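Side-chain contacts in beta-galactosidase (Trichoderma reesei, PDB 3OG2), which probably hydrolyses terminal non-reducing beta-D-galactose residues from beta-D-galactosides, as a glycoside hydrolase of family 35: residues N382-Q385 and G386-S389; H894-A897 and Q898-I902. All blocks are in the same frame, centred on the assembly; numbering follows the deposited sequence. Where two conformers were deposited one is given.

Contact 1 (N382-Q385 and G386-S389); sequences NATQ and GVYS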
loop_
_atom_site.group_PDB
_atom_site.type_symbol
_atom_site.label_atom_id
_atom_site.label_comp_id
_atom_site.label_asym_id
_atom_site.label_seq_id
_atom_site.Cartn_x
_atom_site.Cartn_y
_atom_site.Cartn_z
ATOM N N ASN A 382 2.418 -14.651 29.847
ATOM C CA ASN A 382 2.353 -15.807 28.984
ATOM C C ASN A 382 0.913 -16.206 28.654
ATOM O O ASN A 382 0.012 -16.096 29.477
ATOM C CB ASN A 382 2.959 -17.048 29.641
ATOM C CG ASN A 382 4.468 -17.004 29.689
ATOM O OD1 ASN A 382 5.060 -16.226 28.949
ATOM N ND2 ASN A 382 5.063 -17.850 30.522
ATOM N N ALA A 383 0.726 -16.699 27.448
ATOM C CA ALA A 383 -0.522 -17.333 27.059
ATOM C C ALA A 383 -0.829 -18.513 27.938
ATOM O O ALA A 383 0.068 -19.256 28.384
ATOM C CB ALA A 383 -0.401 -17.878 25.612
ATOM N N THR A 384 -2.101 -18.740 28.177
ATOM C CA THR A 384 -2.539 -19.800 29.051
ATOM C C THR A 384 -3.652 -20.624 28.432
ATOM O O THR A 384 -4.370 -20.170 27.559
ATOM C CB THR A 384 -3.065 -19.227 30.387
ATOM O OG1 THR A 384 -4.286 -18.474 30.163
ATOM C CG2 THR A 384 -2.076 -18.313 31.087
ATOM N N GLN A 385 -3.839 -21.828 28.978
ATOM C CA GLN A 385 -4.948 -22.678 28.568
ATOM C C GLN A 385 -5.518 -23.351 29.818
ATOM O O GLN A 385 -4.737 -24.017 30.473
ATOM C CB GLN A 385 -4.409 -23.643 27.526
ATOM C CG GLN A 385 -5.371 -24.417 26.658
ATOM C CD GLN A 385 -4.569 -25.062 25.542
ATOM O OE1 GLN A 385 -3.331 -24.929 25.464
ATOM N NE2 GLN A 385 -5.219 -25.819 24.698
ATOM N N GLY A 386 -6.795 -23.124 30.078
ATOM C CA GLY A 386 -7.429 -23.742 31.237
ATOM C C GLY A 386 -7.106 -22.982 32.519
ATOM O O GLY A 386 -7.345 -23.547 33.594
ATOM N N VAL A 387 -6.591 -21.741 32.420
ATOM C CA VAL A 387 -6.313 -20.954 33.617
ATOM C C VAL A 387 -7.366 -19.878 33.867
ATOM O O VAL A 387 -7.878 -19.700 34.971
ATOM C CB VAL A 387 -4.930 -20.266 33.515
ATOM C CG1 VAL A 387 -4.679 -19.253 34.614
ATOM C CG2 VAL A 387 -3.836 -21.305 33.547
ATOM N N TYR A 388 -7.707 -19.147 32.837
ATOM C CA TYR A 388 -8.720 -18.080 32.898
ATOM C C TYR A 388 -10.037 -18.596 32.354
ATOM O O TYR A 388 -10.982 -17.814 32.276
ATOM C CB TYR A 388 -8.258 -16.828 32.132
ATOM C CG TYR A 388 -7.067 -16.179 32.797
ATOM C CD1 TYR A 388 -7.268 -15.330 33.912
ATOM C CD2 TYR A 388 -5.758 -16.419 32.400
ATOM C CE1 TYR A 388 -6.198 -14.742 34.551
ATOM C CE2 TYR A 388 -4.671 -15.831 33.019
ATOM C CZ TYR A 388 -4.914 -14.999 34.098
ATOM O OH TYR A 388 -3.828 -14.418 34.692
ATOM N N SER A 389 -10.100 -19.866 32.000
ATOM C CA SER A 389 -11.361 -20.537 31.671
ATOM C C SER A 389 -11.202 -22.005 32.025
ATOM O O SER A 389 -10.074 -22.516 31.993
ATOM C CB SER A 389 -11.654 -20.331 30.188
ATOM O OG SER A 389 -12.744 -21.091 29.751
HETATM O O HOH W 1 -6.616 -19.858 30.310
#
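Thr-384 and Gln-385 run extended, and the chain then swings round at Gly-386 and folds Val-387 and Tyr-388 back against Thr-384. Gly-386 makes the change with a positive phi of 80°. The turn is bridged by a water rather than by a direct backbone bond. Water 1 donates to Thr-384 OG1 at 2.7 Å. The same water accepts from Val-387 N at 2.8 Å. Thr-384 OG1 is also hydrogen-bonded to Ile-396 O, so two hydrogen bonds hold this hydroxyl, one from the water and one to the Ile-396 carbonyl. The Thr-384 chi1 of 67° sets OG1 between the backbone N and the carbonyl carbon, which turns it to the water and to the tyrosine. Thr-384 OG1 lies in the plane of the Tyr-388 ring, at its edge, 3.4 Å from CD2. The threonine methyl CG2 reaches the neighbouring ring atom CE2 more loosely. Thr-384 CB meets Val-387 CB at 3.8 Å, the two side chains crossing at about a right angle. Val-387 CG1 sits 3.7 Å above the Tyr-388 ring plane, offset toward the rim. Farther out, the Tyr-388 ring meets Phe-408, and Gln-385 NE2 bonds to Gln-392 O. The arrangement is the water-bridged reversal in a beta-hairpin connection, between adjacent antiparallel strands 379-380 and 394-400 of the eight-stranded sheet of domain 2.

Contact 2 (H894-A897 and Q898-I902); sequences HLPA and QEYDI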
loop_
_atom_site.group_PDB
_atom_site.type_symbol
_atom_site.label_atom_id
_atom_site.label_comp_id
_atom_site.label_asym_id
_atom_site.label_seq_id
_atom_site.Cartn_x
_atom_site.Cartn_y
_atom_site.Cartn_z
ATOM N N HIS A 894 -17.157 13.664 -18.957
ATOM C CA HIS A 894 -17.965 14.741 -18.391
ATOM C C HIS A 894 -18.781 14.079 -17.279
ATOM O O HIS A 894 -19.937 13.731 -17.448
ATOM C CB HIS A 894 -18.835 15.393 -19.496
ATOM C CG HIS A 894 -17.914 16.082 -20.498
ATOM N ND1 HIS A 894 -17.514 15.502 -21.710
ATOM C CD2 HIS A 894 -17.182 17.221 -20.419
ATOM C CE1 HIS A 894 -16.662 16.259 -22.335
ATOM N NE2 HIS A 894 -16.459 17.323 -21.574
ATOM N N LEU A 895 -18.135 13.818 -16.168
ATOM C CA LEU A 895 -18.704 13.126 -15.039
ATOM C C LEU A 895 -18.855 14.062 -13.841
ATOM O O LEU A 895 -18.072 15.008 -13.710
ATOM C CB LEU A 895 -17.766 11.939 -14.652
ATOM C CG LEU A 895 -17.699 10.832 -15.711
ATOM C CD1 LEU A 895 -16.561 9.862 -15.369
ATOM C CD2 LEU A 895 -19.010 10.083 -15.820
ATOM N N PRO A 896 -19.836 13.835 -12.965
ATOM C CA PRO A 896 -20.092 14.737 -11.823
ATOM C C PRO A 896 -19.119 14.528 -10.662
ATOM O O PRO A 896 -19.506 14.158 -9.555
ATOM C CB PRO A 896 -21.535 14.383 -11.452
ATOM C CG PRO A 896 -21.618 12.891 -11.764
ATOM C CD PRO A 896 -20.820 12.739 -13.025
ATOM N N ALA A 897 -17.857 14.828 -10.933
ATOM C CA ALA A 897 -16.740 14.572 -9.984
ATOM C C ALA A 897 -16.776 15.516 -8.794
ATOM O O ALA A 897 -16.264 15.212 -7.716
ATOM C CB ALA A 897 -15.427 14.725 -10.741
ATOM N N GLN A 898 -17.403 16.691 -8.929
ATOM C CA GLN A 898 -17.582 17.558 -7.789
ATOM C C GLN A 898 -18.418 16.866 -6.698
ATOM O O GLN A 898 -18.118 17.002 -5.527
ATOM C CB GLN A 898 -18.251 18.860 -8.231
ATOM C CG GLN A 898 -17.953 19.981 -7.229
ATOM C CD GLN A 898 -18.731 21.198 -7.721
ATOM O OE1 GLN A 898 -19.182 21.185 -8.876
ATOM N NE2 GLN A 898 -18.877 22.192 -6.859
ATOM N N GLU A 899 -19.468 16.164 -7.072
ATOM C CA GLU A 899 -20.381 15.548 -6.105
ATOM C C GLU A 899 -20.102 14.090 -5.852
ATOM O O GLU A 899 -20.525 13.617 -4.771
ATOM C CB GLU A 899 -21.853 15.695 -6.554
ATOM C CG GLU A 899 -22.251 17.157 -6.781
ATOM C CD GLU A 899 -21.807 17.811 -8.071
ATOM O OE1 GLU A 899 -21.567 17.166 -9.129
ATOM O OE2 GLU A 899 -21.658 19.076 -8.097
ATOM N N TYR A 900 -19.452 13.381 -6.771
ATOM C CA TYR A 900 -19.319 11.939 -6.646
ATOM C C TYR A 900 -17.881 11.504 -6.900
ATOM O O TYR A 900 -17.217 12.049 -7.788
ATOM C CB TYR A 900 -20.172 11.181 -7.702
ATOM C CG TYR A 900 -21.653 11.457 -7.438
ATOM C CD1 TYR A 900 -22.341 10.623 -6.569
ATOM C CD2 TYR A 900 -22.293 12.517 -8.018
ATOM C CE1 TYR A 900 -23.699 10.828 -6.285
ATOM C CE2 TYR A 900 -23.634 12.763 -7.760
ATOM C CZ TYR A 900 -24.304 11.922 -6.902
ATOM O OH TYR A 900 -25.636 12.169 -6.636
ATOM N N ASP A 901 -17.491 10.477 -6.162
ATOM C CA ASP A 901 -16.234 9.735 -6.432
ATOM C C ASP A 901 -16.641 8.550 -7.290
ATOM O O ASP A 901 -17.364 7.641 -6.812
ATOM C CB ASP A 901 -15.640 9.344 -5.100
ATOM C CG ASP A 901 -14.400 8.491 -5.167
ATOM O OD1 ASP A 901 -13.954 8.137 -6.280
ATOM O OD2 ASP A 901 -13.844 8.138 -4.096
ATOM N N ILE A 902 -16.180 8.485 -8.523
ATOM C CA ILE A 902 -16.566 7.427 -9.462
ATOM C C ILE A 902 -15.279 6.772 -9.938
ATOM O O ILE A 902 -14.675 7.258 -10.900
ATOM C CB ILE A 902 -17.368 7.966 -10.664
ATOM C CG1 ILE A 902 -18.618 8.740 -10.217
ATOM C CG2 ILE A 902 -17.700 6.843 -11.622
ATOM C CD1 ILE A 902 -19.245 9.633 -11.276
#
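Pro-896 O is the hub of this turn. It accepts from Tyr-900 N at 2.9 Å, with a C=O...N angle of 160°. A weak second bond comes from Glu-899 N, 3.2 Å from the same Pro-896 O. Pro-896 O also lies in the plane of the Tyr-900 ring, at its edge, 3.6 Å from Tyr-900 CD2. The proline ring crosses the tyrosine at a slant: Pro-896 CG is 3.8 Å from Tyr-900 CD2. The next ring atom, Pro-896 CD, meets Ile-902 CD1 at 3.9 Å, the two side chains crossing at about a right angle. Glu-899 bends at chi2 (78°), which curls Glu-899 OE1 back to 3.6 Å from Pro-896 CB. Behind this shell, an inverse gamma turn centred on Pro-896 is closed by Ala-897 N bonding to Leu-895 O at 2.8 Å. Ala-897 CA adds a CH...O contact to Tyr-900 O. Outside the turn, Tyr-900 OH bonds to Glu-648 O, and Ala-897 O bonds to Arg-985 NH2. The Tyr-900 bond closes an alpha turn leading into strand 900-908. One carbonyl is shared unequally by two N-H groups, mainly Tyr-900 N, so main-chain bonds hold the turn while the proline ring makes apolar contacts with a tyrosine edge atom and an isoleucine methyl.

Contact 1 comes first along the chain, and contact 2 follows some five hundred residues later. Their centres are 54 Å apart and their nearest atoms about 42 Å, so they do not touch. They share no sheet. Contact 1 lies at the surface, in a loop between two strands of the eight-stranded antiparallel sheet in domain 2. Contact 2 is partly buried, in the later of the two second all-beta domains near the C-terminal end, where strand 883-894 of one sheet passes to strand 900-908 of another. Both are local turns between strands, away from the galactose-binding residues. They belong to separate beta regions that accompany the TIM barrel.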